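Local coordinates for Two-component system sensor histidine kinase (Bacteroides thetaiotaomicron, PDB 3OTT), which probably senses saccharides with this extracellular beta-propeller and beta-sandwich region, and passes the signal on through histidine phosphorylation to transcription, at residues 316-321 and 358-363; 322-327 and 344-349. One frame throughout, in Å; residues are numbered along the deposited sequence.

Contact 1 (316-321 and 358-363); sequences QITGTG and AIWYRM. With TBR (hexatantalum dodecabromide), chain D.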
ATOM      1  N   GLN B 316      -4.715   4.460  -6.301  1.00 29.39           N
ATOM      2  CA  GLN B 316      -5.778   5.435  -6.095  1.00 30.48           C
ATOM      3  C   GLN B 316      -7.165   4.776  -6.305  1.00 30.39           C
ATOM      4  O   GLN B 316      -8.158   5.289  -5.845  1.00 30.73           O
ATOM      5  CB  GLN B 316      -5.586   6.687  -6.994  1.00 29.66           C
ATOM      6  CG  GLN B 316      -6.575   7.865  -6.689  1.00 30.04           C
ATOM      7  CD  GLN B 316      -6.435   9.039  -7.644  1.00 27.77           C
ATOM      8  OE1 GLN B 316      -5.331   9.524  -7.914  1.00 31.88           O
ATOM      9  NE2 GLN B 316      -7.551   9.508  -8.154  1.00 23.61           N
ATOM     10  N   ILE B 317      -7.197   3.623  -6.968  1.00 30.32           N
ATOM     11  CA  ILE B 317      -8.430   2.875  -7.259  1.00 30.51           C
ATOM     12  C   ILE B 317      -9.133   1.882  -6.261  1.00 31.57           C
ATOM     13  O   ILE B 317     -10.156   2.273  -5.734  1.00 33.70           O
ATOM     14  CB  ILE B 317      -8.364   2.266  -8.685  1.00 29.48           C
ATOM     15  CG1 ILE B 317      -8.182   3.369  -9.738  1.00 29.33           C
ATOM     16  CG2 ILE B 317      -9.557   1.384  -8.976  1.00 27.89           C
ATOM     17  CD1 ILE B 317      -9.253   4.537  -9.771  1.00 26.89           C
ATOM     18  N   THR B 318      -8.743   0.656  -5.902  1.00 32.77           N
ATOM     19  CA  THR B 318      -7.552   0.022  -5.296  1.00 33.10           C
ATOM     20  C   THR B 318      -7.294   0.242  -3.791  1.00 35.31           C
ATOM     21  O   THR B 318      -7.841  -0.504  -2.993  1.00 35.60           O
ATOM     22  CB  THR B 318      -6.363  -0.310  -6.223  1.00 33.21           C
ATOM     23  OG1 THR B 318      -6.734  -1.426  -7.062  1.00 32.58           O
ATOM     24  CG2 THR B 318      -5.183  -0.749  -5.469  1.00 29.89           C
ATOM     25  N   GLY B 319      -6.477   1.216  -3.394  1.00 36.61           N
ATOM     26  CA  GLY B 319      -6.001   1.271  -2.013  1.00 38.07           C
ATOM     27  C   GLY B 319      -4.925   0.248  -1.632  1.00 38.79           C
ATOM     28  O   GLY B 319      -4.708   0.013  -0.439  1.00 39.22           O
ATOM     29  N   THR B 320      -4.225  -0.312  -2.632  1.00 38.36           N
ATOM     30  CA  THR B 320      -3.188  -1.352  -2.466  1.00 39.11           C
ATOM     31  C   THR B 320      -1.982  -0.999  -3.313  1.00 38.25           C
ATOM     32  O   THR B 320      -2.108  -0.261  -4.267  1.00 37.60           O
ATOM     33  CB  THR B 320      -3.691  -2.710  -3.020  1.00 39.33           C
ATOM     34  OG1 THR B 320      -4.949  -3.037  -2.412  1.00 41.17           O
ATOM     35  CG2 THR B 320      -2.690  -3.828  -2.753  1.00 41.82           C
ATOM     36  N   GLY B 321      -0.813  -1.548  -2.974  1.00 38.88           N
ATOM     37  CA  GLY B 321       0.416  -1.326  -3.758  1.00 37.51           C
ATOM     38  C   GLY B 321       0.682  -2.341  -4.869  1.00 35.95           C
ATOM     39  O   GLY B 321       1.760  -2.320  -5.455  1.00 37.06           O
ATOM     40  N   ALA B 358     -13.503  -1.031  -5.718  1.00 30.48           N
ATOM     41  CA  ALA B 358     -12.806  -1.803  -6.745  1.00 26.84           C
ATOM     42  C   ALA B 358     -12.881  -3.267  -6.378  1.00 25.17           C
ATOM     43  O   ALA B 358     -12.795  -3.638  -5.211  1.00 24.32           O
ATOM     44  CB  ALA B 358     -11.374  -1.361  -6.824  1.00 25.77           C
ATOM     45  N   ILE B 359     -13.053  -4.105  -7.377  1.00 23.06           N
ATOM     46  CA  ILE B 359     -12.851  -5.531  -7.168  1.00 22.21           C
ATOM     47  C   ILE B 359     -11.750  -6.011  -8.122  1.00 21.02           C
ATOM     48  O   ILE B 359     -11.780  -5.717  -9.322  1.00 20.43           O
ATOM     49  CB  ILE B 359     -14.143  -6.300  -7.420  1.00 22.02           C
ATOM     50  CG1 ILE B 359     -15.212  -5.826  -6.442  1.00 23.55           C
ATOM     51  CG2 ILE B 359     -13.943  -7.802  -7.277  1.00 20.60           C
ATOM     52  CD1 ILE B 359     -16.586  -6.332  -6.844  1.00 23.81           C
ATOM     53  N   TRP B 360     -10.800  -6.777  -7.598  1.00 20.00           N
ATOM     54  CA  TRP B 360      -9.640  -7.119  -8.366  1.00 18.78           C
ATOM     55  C   TRP B 360      -9.595  -8.634  -8.469  1.00 18.74           C
ATOM     56  O   TRP B 360      -9.322  -9.306  -7.447  1.00 17.80           O
ATOM     57  CB  TRP B 360      -8.374  -6.603  -7.687  1.00 19.35           C
ATOM     58  CG  TRP B 360      -7.143  -6.653  -8.577  1.00 17.04           C
ATOM     59  CD1 TRP B 360      -6.923  -7.470  -9.656  1.00 12.67           C
ATOM     60  CD2 TRP B 360      -5.981  -5.826  -8.445  1.00 15.86           C
ATOM     61  NE1 TRP B 360      -5.696  -7.190 -10.210  1.00 13.45           N
ATOM     62  CE2 TRP B 360      -5.105  -6.173  -9.489  1.00 13.21           C
ATOM     63  CE3 TRP B 360      -5.607  -4.799  -7.534  1.00 19.80           C
ATOM     64  CZ2 TRP B 360      -3.867  -5.556  -9.655  1.00 16.21           C
ATOM     65  CZ3 TRP B 360      -4.377  -4.182  -7.689  1.00 17.05           C
ATOM     66  CH2 TRP B 360      -3.515  -4.556  -8.749  1.00 19.67           C
ATOM     67  N   TYR B 361      -9.886  -9.136  -9.687  1.00 16.71           N
ATOM     68  CA  TYR B 361      -9.956 -10.571  -9.992  1.00 17.45           C
ATOM     69  C   TYR B 361      -8.576 -11.068 -10.394  1.00 18.24           C
ATOM     70  O   TYR B 361      -7.920 -10.485 -11.310  1.00 15.59           O
ATOM     71  CB  TYR B 361     -10.924 -10.853 -11.134  1.00 16.28           C
ATOM     72  CG  TYR B 361     -12.338 -10.585 -10.758  1.00 18.06           C
ATOM     73  CD1 TYR B 361     -12.896  -9.282 -10.902  1.00 17.55           C
ATOM     74  CD2 TYR B 361     -13.143 -11.597 -10.218  1.00 17.14           C
ATOM     75  CE1 TYR B 361     -14.226  -9.002 -10.496  1.00 16.38           C
ATOM     76  CE2 TYR B 361     -14.505 -11.324  -9.822  1.00 15.88           C
ATOM     77  CZ  TYR B 361     -15.007 -10.005  -9.964  1.00 16.31           C
ATOM     78  OH  TYR B 361     -16.279  -9.690  -9.585  1.00 20.32           O
ATOM     79  N   ARG B 362      -8.084 -12.070  -9.665  1.00 19.54           N
ATOM     80  CA  ARG B 362      -6.834 -12.694 -10.099  1.00 22.13           C
ATOM     81  C   ARG B 362      -6.672 -14.084  -9.656  1.00 22.67           C
ATOM     82  O   ARG B 362      -7.425 -14.551  -8.779  1.00 22.91           O
ATOM     83  CB  ARG B 362      -5.597 -11.912  -9.733  1.00 21.42           C
ATOM     84  CG  ARG B 362      -5.376 -11.782  -8.362  1.00 28.76           C
ATOM     85  CD  ARG B 362      -5.639 -10.338  -8.048  1.00 37.54           C
ATOM     86  NE  ARG B 362      -4.448  -9.541  -7.767  1.00 41.94           N
ATOM     87  CZ  ARG B 362      -4.314  -8.882  -6.615  1.00 47.17           C
ATOM     88  NH1 ARG B 362      -5.286  -8.973  -5.703  1.00 49.70           N
ATOM     89  NH2 ARG B 362      -3.246  -8.139  -6.368  1.00 46.60           N
ATOM     90  N   MET B 363      -5.707 -14.739 -10.281  1.00 21.92           N
ATOM     91  CA  MET B 363      -5.403 -16.078  -9.939  1.00 24.52           C
ATOM     92  C   MET B 363      -4.822 -16.076  -8.545  1.00 26.14           C
ATOM     93  O   MET B 363      -3.891 -15.339  -8.246  1.00 27.67           O
ATOM     94  CB  MET B 363      -4.452 -16.704 -10.987  1.00 24.65           C
ATOM     95  CG  MET B 363      -3.644 -17.895 -10.498  1.00 29.36           C
ATOM     96  SD  MET B 363      -4.548 -19.448 -10.483  1.00 37.93           S
ATOM     97  CE  MET B 363      -5.433 -19.472  -8.927  1.00 42.71           C
TER
HETATM   98 TA1  TBR D   2      -6.579  13.540  -4.346  0.90 34.72          TA
HETATM   99 TA2  TBR D   2      -7.796  15.994  -4.200  0.90 31.10          TA
HETATM  100 TA3  TBR D   2      -9.058  13.872  -5.635  0.90 32.22          TA
HETATM  101 TA4  TBR D   2     -10.116  14.827  -3.193  0.90 32.37          TA
HETATM  102 TA5  TBR D   2      -8.859  12.332  -3.334  0.90 30.29          TA
HETATM  103 TA6  TBR D   2      -7.593  14.417  -1.997  0.90 33.86          TA
HETATM  104 BR1  TBR D   2      -5.371  15.664  -5.237  0.90 38.30          BR
HETATM  105 BR2  TBR D   2      -6.926  12.824  -6.827  0.90 41.80          BR
HETATM  106 BR3  TBR D   2      -6.696  11.001  -3.933  0.90 44.51          BR
HETATM  107 BR4  TBR D   2      -5.193  13.420  -2.165  0.90 42.41          BR
HETATM  108 BR5  TBR D   2      -8.563  16.232  -6.665  0.90 40.95          BR
HETATM  109 BR6  TBR D   2      -9.979  11.449  -5.544  0.90 42.63          BR
HETATM  110 BR7  TBR D   2     -11.250  12.623  -2.350  0.90 43.10          BR
HETATM  111 BR8  TBR D   2      -9.678  15.296  -0.682  0.90 45.53          BR
HETATM  112 BR9  TBR D   2      -9.923  17.390  -3.613  0.90 43.21          BR
HETATM  113 BRA  TBR D   2     -11.566  14.591  -5.371  0.90 38.08          BR
HETATM  114 BRB  TBR D   2      -8.115  12.141  -0.850  0.90 43.35          BR
HETATM  115 BRC  TBR D   2      -6.657  16.853  -2.067  0.90 43.14          BR
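Ala358 and Trp360 of 358-363 meet Ile317 and Thr318 of 316-321 through van der Waals contact, with no hydrogen bond between the segments. The backbones come closest at Thr318 and Ala358, whose CA atoms are 5.7 Å apart. Ala358 CB is directed at the other segment and touches Thr318 N at 3.4 Å; its other neighbour there is Ile317 CG2, at 3.9 Å, while the longer branch of Ile317 leads away from the contact.

Trp360 can be followed outward. Its CB points toward 316-321, and CG lies anti to the backbone N (chi1 -167°), which carries the six-membered ring up to Thr318. There CE3 is 3.6 Å from Thr318 OG1, CZ3 meets the same hydroxyl oxygen, and CZ3 also comes within 4.2 Å of Thr318 CG2, so that both branches of the threonine bear on one corner of the indole. The two side chains approach obliquely. Beyond CZ3, CH2 and CZ2 reach Asp322 and Gly323. The indole NE1 is hydrogen-bonded to Asn343 O, which helps hold the ring's rotation. One face of the indole carries the guanidinium of Arg362, with CZ 3.9 Å above the plane and over its centre.

Gln316 turns the other way: its extended chain brings NE2 to within 3.6 Å of BR2 of the bound hexatantalum dodecabromide, while NE2 also hydrogen-bonds Ala352 O. The cluster is a heavy-atom reagent rather than a natural ligand. The short, weakly bonded helical turn at 315-318 thus packs beside strand 359-361, an outermost strand of a four-stranded antiparallel sheet, as in a beta-propeller blade.

Contact 2 (322-327 and 344-349); sequences DGNQFY and GLIRFT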
ATOM      1  N   ASP B 322      -0.258  -3.246  -5.155  1.00 34.39           N
ATOM      2  CA  ASP B 322      -0.099  -4.237  -6.272  1.00 32.22           C
ATOM      3  C   ASP B 322       0.018  -3.580  -7.647  1.00 29.36           C
ATOM      4  O   ASP B 322      -0.666  -2.613  -7.939  1.00 29.23           O
ATOM      5  CB  ASP B 322      -1.277  -5.219  -6.321  1.00 32.73           C
ATOM      6  CG  ASP B 322      -1.269  -6.227  -5.160  1.00 37.66           C
ATOM      7  OD1 ASP B 322      -0.228  -6.853  -4.908  1.00 44.71           O
ATOM      8  OD2 ASP B 322      -2.313  -6.421  -4.500  1.00 41.11           O
ATOM      9  N   GLY B 323       0.864  -4.129  -8.495  1.00 26.33           N
ATOM     10  CA  GLY B 323       1.056  -3.605  -9.808  1.00 24.14           C
ATOM     11  C   GLY B 323       0.133  -4.231 -10.844  1.00 22.09           C
ATOM     12  O   GLY B 323      -0.478  -5.239 -10.573  1.00 21.29           O
ATOM     13  N   ASN B 324       0.013  -3.580 -12.006  1.00 18.95           N
ATOM     14  CA  ASN B 324      -0.609  -4.148 -13.139  1.00 17.75           C
ATOM     15  C   ASN B 324      -0.108  -3.417 -14.321  1.00 17.26           C
ATOM     16  O   ASN B 324       0.053  -2.227 -14.240  1.00 20.38           O
ATOM     17  CB  ASN B 324      -2.133  -3.996 -13.079  1.00 17.68           C
ATOM     18  CG  ASN B 324      -2.844  -5.041 -13.917  1.00 17.25           C
ATOM     19  OD1 ASN B 324      -2.270  -5.620 -14.820  1.00 16.88           O
ATOM     20  ND2 ASN B 324      -4.068  -5.340 -13.562  1.00 19.41           N
ATOM     21  N   GLN B 325       0.151  -4.098 -15.428  1.00 16.68           N
ATOM     22  CA  GLN B 325       0.348  -3.431 -16.715  1.00 15.88           C
ATOM     23  C   GLN B 325      -0.937  -3.579 -17.564  1.00 15.08           C
ATOM     24  O   GLN B 325      -1.345  -4.694 -17.914  1.00 13.96           O
ATOM     25  CB  GLN B 325       1.521  -4.056 -17.462  1.00 16.45           C
ATOM     26  CG  GLN B 325       1.787  -3.401 -18.855  1.00 18.68           C
ATOM     27  CD  GLN B 325       2.594  -2.145 -18.713  1.00 22.41           C
ATOM     28  OE1 GLN B 325       3.484  -2.074 -17.868  1.00 22.97           O
ATOM     29  NE2 GLN B 325       2.289  -1.135 -19.538  1.00 21.46           N
ATOM     30  N   PHE B 326      -1.549  -2.461 -17.926  1.00 14.28           N
ATOM     31  CA  PHE B 326      -2.878  -2.486 -18.534  1.00 14.47           C
ATOM     32  C   PHE B 326      -2.860  -2.698 -20.018  1.00 14.48           C
ATOM     33  O   PHE B 326      -2.218  -1.902 -20.741  1.00 15.77           O
ATOM     34  CB  PHE B 326      -3.668  -1.202 -18.180  1.00 15.09           C
ATOM     35  CG  PHE B 326      -3.995  -1.079 -16.711  1.00 14.15           C
ATOM     36  CD1 PHE B 326      -3.413  -0.098 -15.950  1.00 13.59           C
ATOM     37  CD2 PHE B 326      -4.888  -1.952 -16.102  1.00 14.90           C
ATOM     38  CE1 PHE B 326      -3.717   0.004 -14.600  1.00 12.99           C
ATOM     39  CE2 PHE B 326      -5.188  -1.864 -14.737  1.00 13.07           C
ATOM     40  CZ  PHE B 326      -4.613  -0.894 -14.003  1.00 13.30           C
ATOM     41  N   TYR B 327      -3.512  -3.788 -20.465  1.00 13.19           N
ATOM     42  CA  TYR B 327      -3.604  -4.144 -21.880  1.00 13.23           C
ATOM     43  C   TYR B 327      -5.020  -4.030 -22.486  1.00 13.29           C
ATOM     44  O   TYR B 327      -5.179  -3.946 -23.710  1.00 12.76           O
ATOM     45  CB  TYR B 327      -2.982  -5.531 -22.188  1.00 11.65           C
ATOM     46  CG  TYR B 327      -1.474  -5.587 -21.900  1.00 12.54           C
ATOM     47  CD1 TYR B 327      -0.545  -4.861 -22.683  1.00 10.67           C
ATOM     48  CD2 TYR B 327      -0.979  -6.346 -20.859  1.00 11.51           C
ATOM     49  CE1 TYR B 327       0.858  -4.927 -22.429  1.00  9.70           C
ATOM     50  CE2 TYR B 327       0.417  -6.400 -20.577  1.00  8.95           C
ATOM     51  CZ  TYR B 327       1.317  -5.713 -21.387  1.00 11.18           C
ATOM     52  OH  TYR B 327       2.674  -5.785 -21.086  1.00 12.83           O
ATOM     53  N   GLY B 344      -4.086  -9.518 -13.766  1.00 15.66           N
ATOM     54  CA  GLY B 344      -5.509  -9.628 -13.406  1.00 15.89           C
ATOM     55  C   GLY B 344      -6.405  -8.469 -13.857  1.00 16.66           C
ATOM     56  O   GLY B 344      -6.000  -7.593 -14.649  1.00 17.46           O
ATOM     57  N   LEU B 345      -7.626  -8.433 -13.346  1.00 16.28           N
ATOM     58  CA  LEU B 345      -8.652  -7.570 -13.915  1.00 15.40           C
ATOM     59  C   LEU B 345      -9.398  -6.817 -12.817  1.00 14.78           C
ATOM     60  O   LEU B 345      -9.950  -7.422 -11.899  1.00 14.47           O
ATOM     61  CB  LEU B 345      -9.638  -8.431 -14.738  1.00 14.66           C
ATOM     62  CG  LEU B 345     -10.882  -7.816 -15.389  1.00 16.87           C
ATOM     63  CD1 LEU B 345     -10.585  -6.856 -16.534  1.00 13.38           C
ATOM     64  CD2 LEU B 345     -11.887  -8.920 -15.883  1.00 16.48           C
ATOM     65  N   ILE B 346      -9.483  -5.510 -12.971  1.00 14.00           N
ATOM     66  CA  ILE B 346     -10.052  -4.674 -11.951  1.00 15.63           C
ATOM     67  C   ILE B 346     -11.378  -4.076 -12.440  1.00 17.28           C
ATOM     68  O   ILE B 346     -11.397  -3.433 -13.512  1.00 15.08           O
ATOM     69  CB  ILE B 346      -9.083  -3.574 -11.541  1.00 16.00           C
ATOM     70  CG1 ILE B 346      -7.708  -4.164 -11.191  1.00 16.12           C
ATOM     71  CG2 ILE B 346      -9.643  -2.736 -10.356  1.00 17.97           C
ATOM     72  CD1 ILE B 346      -6.620  -3.097 -11.078  1.00 16.91           C
ATOM     73  N   ARG B 347     -12.447  -4.322 -11.654  1.00 17.05           N
ATOM     74  CA  ARG B 347     -13.740  -3.680 -11.825  1.00 19.15           C
ATOM     75  C   ARG B 347     -13.948  -2.534 -10.833  1.00 20.12           C
ATOM     76  O   ARG B 347     -13.750  -2.709  -9.625  1.00 19.76           O
ATOM     77  CB  ARG B 347     -14.875  -4.651 -11.517  1.00 19.94           C
ATOM     78  CG  ARG B 347     -16.182  -4.303 -12.145  1.00 18.68           C
ATOM     79  CD  ARG B 347     -17.241  -5.189 -11.553  1.00 20.67           C
ATOM     80  NE  ARG B 347     -17.745  -4.602 -10.321  1.00 20.96           N
ATOM     81  CZ  ARG B 347     -18.854  -4.991  -9.697  1.00 21.64           C
ATOM     82  NH1 ARG B 347     -19.578  -5.984 -10.190  1.00 17.90           N
ATOM     83  NH2 ARG B 347     -19.254  -4.351  -8.600  1.00 18.83           N
ATOM     84  N   PHE B 348     -14.411  -1.392 -11.332  1.00 19.71           N
ATOM     85  CA  PHE B 348     -14.574  -0.234 -10.468  1.00 21.23           C
ATOM     86  C   PHE B 348     -15.532   0.749 -11.138  1.00 22.31           C
ATOM     87  O   PHE B 348     -15.782   0.627 -12.337  1.00 23.32           O
ATOM     88  CB  PHE B 348     -13.182   0.386 -10.122  1.00 20.34           C
ATOM     89  CG  PHE B 348     -12.448   0.965 -11.293  1.00 20.00           C
ATOM     90  CD1 PHE B 348     -11.766   0.134 -12.199  1.00 18.05           C
ATOM     91  CD2 PHE B 348     -12.408   2.354 -11.488  1.00 18.67           C
ATOM     92  CE1 PHE B 348     -11.052   0.699 -13.321  1.00 18.71           C
ATOM     93  CE2 PHE B 348     -11.714   2.916 -12.589  1.00 17.86           C
ATOM     94  CZ  PHE B 348     -11.048   2.070 -13.534  1.00 15.41           C
ATOM     95  N   THR B 349     -16.097   1.683 -10.401  1.00 24.15           N
ATOM     96  CA  THR B 349     -17.113   2.564 -10.964  1.00 26.66           C
ATOM     97  C   THR B 349     -16.716   4.038 -11.144  1.00 28.89           C
ATOM     98  O   THR B 349     -17.334   4.773 -11.929  1.00 29.55           O
ATOM     99  CB  THR B 349     -18.390   2.560 -10.121  1.00 27.89           C
ATOM    100  OG1 THR B 349     -18.065   3.043  -8.810  1.00 28.29           O
ATOM    101  CG2 THR B 349     -18.984   1.132 -10.036  1.00 26.88           C
TER
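Asn324 and Gly344 bring the two backbones closest, at a CA-to-CA distance of 7.4 Å, and no backbone hydrogen bond joins the segments, as expected when strand 337-341 lies between strands 326-331 and 344-348. The gap is bridged by a side chain: Asn324 CG lies anti to the backbone N (chi1 -156°), directing the amide at Gly344, and Asn324 ND2 donates to Gly344 O over 3.2 Å, with an N-H...O angle of 165°. The bond is nearly straight and the acceptor lies in the amide plane, yet the nitrogen sits above the Gly344 carbonyl plane, 59° out of it. Asn324 OD1 accepts from Asn343 N, so both ends of the buried amide are held and its flip is fixed. A leucine in place of Asn324 would probably leave Gly344 O without this donor and Asn343 N without its acceptor.

At Gly344's positive phi a CB would collide with the preceding carbonyl oxygen. Beside this polar bridge, Ile346 CD1 comes to the edge of the Phe326 ring, near its plane, 4.1 Å from CE2. The two side chains cross at about a right angle, while Asn324 CB rests over one face of the same ring, toward its rim. Ile346 also touches Trp360 and Phe326 touches Phe339, so the cluster lies against the intervening strand 337-341 and edge strand 359-361, across the sheet from 326-331.

From the N terminus, the chain leaves helix 315-318, runs through 319-325 and enters strand 326-331. After strand 337-341, strand 344-348 returns and contact 2 closes the shorter loop, its nearest ends 17 positions apart. Strand 359-361 follows and contact 1 closes the wider one, 37 positions, which encloses the first without crossing it. Their centres are 7 Å apart. Evidence that they join is direct: Arg362 NH2 forms a salt bridge with Asp322 OD2 at 2.7 Å, and Ile359 N probably hydrogen-bonds Arg347 O. The pair thus ties the lead-in helix and loop, and the start of the first strand, to the last two strands of the blade.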